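Local coordinates for protein putative XRE-family transcriptional regulator (PDB 2OFY) that probably binds DNA as a helix-turn-helix transcriptional regulator of the XRE family, at residues A[19-24]-A[67-72]; A[35-40]-A[61-66]. One frame throughout, in Å; residues are numbered along the deposited sequence.

Contact 1: A[19-24]-A[67-72]; sequences ELLRSA and LDLSLD
L21 and A24, one helical turn apart on helix 8-25, pack against L67 and L69 of the link between helices 57-66 and 71-75, closing part of the all-helical domain of an XRE-type helix-turn-helix protein. No hydrogen bond crosses; the evidence for the contact is mainly methyl to methyl. L21 carries its CG beside the backbone N (chi1 -69°); CD1 continues the extended chain, while the other branch, CD2, turns to the 67-72 segment although the CB itself is not aimed there. L21 CD2 lies 3.5 Å from L69 CD2 and 4.2 Å from L67 CD1, and the L21 side chain crosses each of these two leucines at roughly a right angle. L69 differs, its CG lying anti to the backbone N (chi1 179°). A24 CB points toward the link and faces both leucine ends, 3.9 Å from L69 CD2 and 4.0 Å from L67 CD1.

Between the leucines D68 has positive phi and completes the Schellman motif that ends helix 57-66, a change of direction consistent with both leucines facing helix 8-25. S70 then occupies the N-cap of helix 71-75, its OG accepting a weak bond from D72 N. At the second subunit, D72 OD1 accepts from L71 N of that subunit. L67 CD1 also rests 3.8 Å from the backbone O of L21, a van der Waals contact of a methyl with a helix carbonyl.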
ATOM      1  N   GLU A  19      -5.565  12.683   5.293  1.00 20.38           N
ATOM      2  CA  GLU A  19      -6.814  13.450   5.305  0.70 21.21           C
ATOM      3  C   GLU A  19      -7.993  12.585   4.904  1.00 21.26           C
ATOM      4  O   GLU A  19      -9.065  12.680   5.537  1.00 20.55           O
ATOM      5  CB  GLU A  19      -6.731  14.648   4.347  0.70 21.98           C
ATOM      6  CG  GLU A  19      -7.987  15.564   4.475  0.70 23.14           C
ATOM      7  CD  GLU A  19      -8.143  16.636   3.385  0.70 24.17           C
ATOM      8  OE1 GLU A  19      -7.169  16.896   2.646  0.70 26.88           O
ATOM      9  OE2 GLU A  19      -9.252  17.233   3.280  0.70 23.01           O
ATOM     10  N   LEU A  20      -7.819  11.744   3.891  1.00 18.64           N
ATOM     11  CA  LEU A  20      -8.914  10.846   3.430  1.00 21.35           C
ATOM     12  C   LEU A  20      -9.314   9.823   4.502  1.00 20.05           C
ATOM     13  O   LEU A  20     -10.527   9.603   4.743  1.00 20.12           O
ATOM     14  CB  LEU A  20      -8.409  10.061   2.219  1.00 22.40           C
ATOM     15  CG  LEU A  20      -9.136   9.973   0.917  1.00 30.48           C
ATOM     16  CD1 LEU A  20      -9.980  11.239   0.614  1.00 28.57           C
ATOM     17  CD2 LEU A  20      -8.064   9.761  -0.128  1.00 25.95           C
ATOM     18  N   LEU A  21      -8.316   9.249   5.168  1.00 19.92           N
ATOM     19  CA  LEU A  21      -8.552   8.278   6.253  1.00 19.09           C
ATOM     20  C   LEU A  21      -9.241   9.003   7.434  1.00 20.29           C
ATOM     21  O   LEU A  21     -10.175   8.473   8.059  1.00 20.07           O
ATOM     22  CB  LEU A  21      -7.243   7.636   6.718  1.00 19.67           C
ATOM     23  CG  LEU A  21      -6.693   6.712   5.613  1.00 19.02           C
ATOM     24  CD1 LEU A  21      -5.337   6.172   6.040  1.00 18.84           C
ATOM     25  CD2 LEU A  21      -7.678   5.571   5.289  1.00 20.72           C
ATOM     26  N   ARG A  22      -8.771  10.211   7.743  1.00 19.63           N
ATOM     27  CA  ARG A  22      -9.401  10.966   8.842  1.00 19.06           C
ATOM     28  C   ARG A  22     -10.886  11.257   8.528  1.00 19.77           C
ATOM     29  O   ARG A  22     -11.735  11.057   9.389  1.00 18.71           O
ATOM     30  CB  ARG A  22      -8.607  12.278   9.129  1.00 17.26           C
ATOM     31  CG  ARG A  22      -9.265  13.247  10.170  1.00 21.27           C
ATOM     32  CD  ARG A  22      -9.473  12.547  11.417  1.00 25.63           C
ATOM     33  NE  ARG A  22     -10.273  13.283  12.412  1.00 24.24           N
ATOM     34  CZ  ARG A  22     -11.523  12.976  12.711  1.00 21.50           C
ATOM     35  NH1 ARG A  22     -12.159  12.014  12.048  1.00 19.99           N
ATOM     36  NH2 ARG A  22     -12.139  13.667  13.657  1.00 24.13           N
ATOM     37  N   SER A  23     -11.164  11.704   7.309  1.00 19.95           N
ATOM     38  CA  SER A  23     -12.546  12.019   6.916  1.00 20.59           C
ATOM     39  C   SER A  23     -13.371  10.741   6.961  1.00 19.75           C
ATOM     40  O   SER A  23     -14.535  10.761   7.408  1.00 18.80           O
ATOM     41  CB  SER A  23     -12.568  12.595   5.497  1.00 22.38           C
ATOM     42  OG  SER A  23     -11.983  13.891   5.524  1.00 28.56           O
ATOM     43  N   ALA A  24     -12.808   9.614   6.502  1.00 16.40           N
ATOM     44  CA  ALA A  24     -13.551   8.326   6.534  1.00 16.49           C
ATOM     45  C   ALA A  24     -13.847   7.862   7.966  1.00 16.13           C
ATOM     46  O   ALA A  24     -14.939   7.343   8.268  1.00 17.64           O
ATOM     47  CB  ALA A  24     -12.865   7.235   5.761  1.00 16.34           C
ATOM     48  N   LEU A  67     -12.712   0.889   8.168  1.00 21.04           N
ATOM     49  CA  LEU A  67     -13.513   2.060   7.778  1.00 20.76           C
ATOM     50  C   LEU A  67     -14.460   1.800   6.616  1.00 21.56           C
ATOM     51  O   LEU A  67     -15.142   2.742   6.156  1.00 21.31           O
ATOM     52  CB  LEU A  67     -12.602   3.258   7.459  1.00 20.94           C
ATOM     53  CG  LEU A  67     -11.653   3.648   8.587  1.00 20.10           C
ATOM     54  CD1 LEU A  67     -10.731   4.729   8.012  1.00 18.59           C
ATOM     55  CD2 LEU A  67     -12.479   4.209   9.795  1.00 19.11           C
ATOM     56  N   ASP A  68     -14.536   0.534   6.163  1.00 20.56           N
ATOM     57  CA  ASP A  68     -15.316   0.161   4.979  1.00 21.43           C
ATOM     58  C   ASP A  68     -15.027   1.055   3.807  1.00 20.85           C
ATOM     59  O   ASP A  68     -15.942   1.525   3.097  1.00 20.22           O
ATOM     60  CB  ASP A  68     -16.801   0.182   5.254  1.00 23.35           C
ATOM     61  CG  ASP A  68     -17.385  -1.177   5.161  1.00 29.84           C
ATOM     62  OD1 ASP A  68     -18.004  -1.466   4.106  1.00 35.84           O
ATOM     63  OD2 ASP A  68     -17.187  -1.964   6.123  1.00 34.73           O
ATOM     64  N   LEU A  69     -13.741   1.245   3.600  1.00 19.96           N
ATOM     65  CA  LEU A  69     -13.276   2.170   2.585  1.00 22.74           C
ATOM     66  C   LEU A  69     -12.546   1.328   1.524  1.00 24.68           C
ATOM     67  O   LEU A  69     -11.788   0.434   1.877  1.00 22.69           O
ATOM     68  CB  LEU A  69     -12.388   3.171   3.315  1.00 23.29           C
ATOM     69  CG  LEU A  69     -11.702   4.284   2.592  1.00 23.51           C
ATOM     70  CD1 LEU A  69     -12.747   5.265   2.037  1.00 22.49           C
ATOM     71  CD2 LEU A  69     -10.652   5.002   3.526  1.00 21.48           C
ATOM     72  N   SER A  70     -12.852   1.536   0.236  1.00 29.57           N
ATOM     73  CA  SER A  70     -12.155   0.798  -0.821  1.00 30.90           C
ATOM     74  C   SER A  70     -10.791   1.421  -1.100  1.00 32.63           C
ATOM     75  O   SER A  70     -10.694   2.637  -1.267  1.00 33.48           O
ATOM     76  CB  SER A  70     -12.976   0.810  -2.128  1.00 33.58           C
ATOM     77  OG  SER A  70     -12.176   0.478  -3.267  1.00 35.36           O
ATOM     78  N   LEU A  71      -9.752   0.590  -1.127  1.00 31.25           N
ATOM     79  CA  LEU A  71      -8.375   1.055  -1.438  1.00 31.90           C
ATOM     80  C   LEU A  71      -8.298   1.653  -2.843  1.00 32.41           C
ATOM     81  O   LEU A  71      -7.492   2.537  -3.065  1.00 32.37           O
ATOM     82  CB  LEU A  71      -7.400  -0.097  -1.335  1.00 31.08           C
ATOM     83  CG  LEU A  71      -7.172  -0.615   0.103  1.00 30.49           C
ATOM     84  CD1 LEU A  71      -6.259  -1.815   0.190  1.00 29.38           C
ATOM     85  CD2 LEU A  71      -6.638   0.492   0.995  1.00 32.41           C
ATOM     86  N   ASP A  72      -9.093   1.148  -3.777  1.00 32.41           N
ATOM     87  CA  ASP A  72      -9.100   1.719  -5.138  1.00 33.60           C
ATOM     88  C   ASP A  72      -9.649   3.121  -5.126  1.00 35.30           C
ATOM     89  O   ASP A  72      -9.117   3.991  -5.844  1.00 34.64           O
ATOM     90  CB  ASP A  72      -9.901   0.829  -6.072  1.00 34.07           C
ATOM     91  CG  ASP A  72      -9.265  -0.481  -6.172  1.00 39.10           C
ATOM     92  OD1 ASP A  72      -8.140  -0.527  -6.735  1.00 39.27           O
ATOM     93  OD2 ASP A  72      -9.789  -1.418  -5.531  1.00 41.26           O
TER

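Contact 2: A[35-40]-A[61-66]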
ATOM      1  N   PHE A  35      -7.589  -0.212  17.438  1.00 16.44           N
ATOM      2  CA  PHE A  35      -7.775  -1.575  17.972  1.00 16.24           C
ATOM      3  C   PHE A  35      -8.227  -2.573  16.900  1.00 16.73           C
ATOM      4  O   PHE A  35      -7.656  -3.664  16.813  1.00 17.10           O
ATOM      5  CB  PHE A  35      -8.732  -1.626  19.175  1.00 15.74           C
ATOM      6  CG  PHE A  35      -9.027  -3.046  19.671  1.00 16.28           C
ATOM      7  CD1 PHE A  35      -8.074  -3.794  20.399  1.00 16.02           C
ATOM      8  CD2 PHE A  35     -10.250  -3.651  19.394  1.00 18.29           C
ATOM      9  CE1 PHE A  35      -8.360  -5.092  20.819  1.00 17.11           C
ATOM     10  CE2 PHE A  35     -10.536  -4.956  19.817  1.00 18.41           C
ATOM     11  CZ  PHE A  35      -9.593  -5.680  20.541  1.00 17.44           C
ATOM     12  N   ASP A  36      -9.248  -2.215  16.116  1.00 15.81           N
ATOM     13  CA  ASP A  36      -9.812  -3.110  15.109  1.00 16.41           C
ATOM     14  C   ASP A  36      -8.829  -3.351  13.952  1.00 17.14           C
ATOM     15  O   ASP A  36      -8.852  -4.426  13.359  1.00 18.30           O
ATOM     16  CB  ASP A  36     -11.153  -2.549  14.531  1.00 17.19           C
ATOM     17  CG  ASP A  36     -12.317  -2.599  15.529  1.00 19.24           C
ATOM     18  OD1 ASP A  36     -12.194  -3.181  16.646  1.00 18.19           O
ATOM     19  OD2 ASP A  36     -13.421  -2.045  15.202  1.00 21.07           O
ATOM     20  N   ALA A  37      -7.975  -2.374  13.672  1.00 17.16           N
ATOM     21  CA  ALA A  37      -6.956  -2.454  12.589  1.00 18.58           C
ATOM     22  C   ALA A  37      -5.669  -3.129  13.065  1.00 18.66           C
ATOM     23  O   ALA A  37      -4.786  -3.505  12.274  1.00 18.75           O
ATOM     24  CB  ALA A  37      -6.658  -1.055  12.016  1.00 19.87           C
ATOM     25  N   GLY A  38      -5.553  -3.267  14.381  1.00 18.97           N
ATOM     26  CA  GLY A  38      -4.362  -3.875  14.992  1.00 19.53           C
ATOM     27  C   GLY A  38      -3.148  -2.951  15.019  1.00 20.02           C
ATOM     28  O   GLY A  38      -1.972  -3.415  14.945  1.00 20.92           O
ATOM     29  N   ILE A  39      -3.381  -1.667  15.219  1.00 17.40           N
ATOM     30  CA  ILE A  39      -2.261  -0.729  15.281  1.00 17.36           C
ATOM     31  C   ILE A  39      -2.350   0.162  16.510  1.00 17.13           C
ATOM     32  O   ILE A  39      -3.357   0.112  17.244  1.00 17.80           O
ATOM     33  CB  ILE A  39      -2.196   0.137  14.008  1.00 17.58           C
ATOM     34  CG1 ILE A  39      -3.449   1.029  13.864  1.00 17.70           C
ATOM     35  CG2 ILE A  39      -1.947  -0.755  12.745  1.00 18.35           C
ATOM     36  CD1 ILE A  39      -3.309   2.135  12.724  1.00 17.98           C
ATOM     37  N   SER A  40      -1.324   0.976  16.763  1.00 17.03           N
ATOM     38  CA  SER A  40      -1.426   1.892  17.897  1.00 16.95           C
ATOM     39  C   SER A  40      -2.159   3.166  17.510  1.00 16.21           C
ATOM     40  O   SER A  40      -2.188   3.544  16.328  1.00 15.79           O
ATOM     41  CB  SER A  40      -0.051   2.286  18.405  1.00 16.81           C
ATOM     42  OG  SER A  40       0.672   2.935  17.377  1.00 16.95           O
ATOM     43  N   ALA A  61      -4.253  -0.952   4.327  1.00 18.35           N
ATOM     44  CA  ALA A  61      -5.278  -1.924   4.031  1.00 17.92           C
ATOM     45  C   ALA A  61      -6.126  -2.237   5.266  1.00 18.84           C
ATOM     46  O   ALA A  61      -7.307  -2.373   5.176  1.00 19.23           O
ATOM     47  CB  ALA A  61      -4.620  -3.210   3.481  1.00 18.35           C
ATOM     48  N   ALA A  62      -5.495  -2.398   6.422  1.00 17.34           N
ATOM     49  CA  ALA A  62      -6.229  -2.821   7.602  1.00 19.53           C
ATOM     50  C   ALA A  62      -7.126  -1.673   8.042  1.00 18.64           C
ATOM     51  O   ALA A  62      -8.240  -1.899   8.512  1.00 18.38           O
ATOM     52  CB  ALA A  62      -5.259  -3.214   8.696  1.00 20.39           C
ATOM     53  N   VAL A  63      -6.603  -0.460   7.972  1.00 18.88           N
ATOM     54  CA  VAL A  63      -7.388   0.703   8.455  1.00 19.57           C
ATOM     55  C   VAL A  63      -8.562   0.889   7.476  1.00 19.29           C
ATOM     56  O   VAL A  63      -9.719   1.092   7.877  1.00 20.45           O
ATOM     57  CB  VAL A  63      -6.559   1.962   8.552  1.00 19.77           C
ATOM     58  CG1 VAL A  63      -7.484   3.232   8.745  1.00 21.99           C
ATOM     59  CG2 VAL A  63      -5.491   1.823   9.648  1.00 19.70           C
ATOM     60  N   ALA A  64      -8.285   0.816   6.193  1.00 19.82           N
ATOM     61  CA  ALA A  64      -9.364   0.959   5.178  1.00 21.14           C
ATOM     62  C   ALA A  64     -10.459  -0.060   5.382  1.00 21.05           C
ATOM     63  O   ALA A  64     -11.665   0.270   5.325  1.00 21.38           O
ATOM     64  CB  ALA A  64      -8.772   0.889   3.698  1.00 20.10           C
ATOM     65  N   ARG A  65     -10.085  -1.311   5.639  1.00 21.04           N
ATOM     66  CA  ARG A  65     -11.135  -2.338   5.878  1.00 22.45           C
ATOM     67  C   ARG A  65     -12.019  -1.980   7.093  1.00 21.56           C
ATOM     68  O   ARG A  65     -13.221  -2.091   7.026  1.00 22.35           O
ATOM     69  CB  ARG A  65     -10.578  -3.736   5.955  1.00 22.24           C
ATOM     70  CG  ARG A  65      -9.444  -3.961   6.866  1.00 27.08           C
ATOM     71  CD  ARG A  65      -9.851  -4.536   8.206  1.00 31.06           C
ATOM     72  NE  ARG A  65      -8.686  -4.861   9.019  1.00 25.07           N
ATOM     73  CZ  ARG A  65      -8.756  -5.454  10.197  1.00 32.71           C
ATOM     74  NH1 ARG A  65      -9.962  -5.793  10.673  1.00 33.68           N
ATOM     75  NH2 ARG A  65      -7.629  -5.743  10.875  1.00 30.21           N
ATOM     76  N   VAL A  66     -11.416  -1.529   8.192  1.00 20.81           N
ATOM     77  CA  VAL A  66     -12.159  -1.146   9.403  1.00 20.36           C
ATOM     78  C   VAL A  66     -13.144  -0.021   9.053  1.00 20.68           C
ATOM     79  O   VAL A  66     -14.291   0.001   9.575  1.00 21.37           O
ATOM     80  CB  VAL A  66     -11.210  -0.735  10.561  1.00 19.72           C
ATOM     81  CG1 VAL A  66     -11.983  -0.093  11.754  1.00 18.88           C
ATOM     82  CG2 VAL A  66     -10.329  -1.971  11.057  1.00 18.30           C
TER
HETATM   83  O   HOH W   1     -10.867  -6.201  13.405  1.00 45.88           O
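V66, in the last turn of helix 57-66, directs its CB toward the end of helix 30-37. With CG1 anti to the backbone N (chi1 170°), both V66 methyls meet D36 CB, CG1 at 3.8 Å and CG2 at 3.6 Å. CG2 also packs on the peptide link, 3.5 Å from both D36 C and A37 N, and lies 3.9 Å from A37 CB. The same CG2 stands above one face of the R65 guanidinium, displaced toward its rim.

R65 brings its guanidinium near D36 O, but the angles are too poor for a direct hydrogen bond. A water joins them instead, donating to D36 O at 2.7 Å and accepting from R65 NH1 at 2.9 Å. V63 CG2 meets A37 CB and, at 3.8 Å, I39 CD1, the I39 and V63 side chains crossing nearly at right angles. G38, with positive phi, ends helix 30-37 in a Schellman motif and lies in the turn before helix 41-48, which S40 caps; these two helices are probably the helix-turn-helix pair. Helix 57-66 meets the end of helix 30-37 here, and elsewhere touches helix 71-75, whose L71 packs on A61 and A64.

In the fold
The centres of contacts 1 and 2 lie about 11 Å apart in a domain without strands. Along the chain, contact 2 falls within the part spanned by contact 1: the order is 19-24, 35-40, 61-66, 67-72, and the last two ranges are consecutive. The two contacts thus use adjoining parts of the chain. They also touch directly: L69 N probably donates to A64 O, and L21 CD2 packs on V63 CG1. Contact 2 joins helix 57-66 to helix 30-37, which with helix 41-48 probably forms the DNA-binding helix-turn-helix, as in relatives; contact 1 joins helix 8-25 to the link that follows helix 57-66.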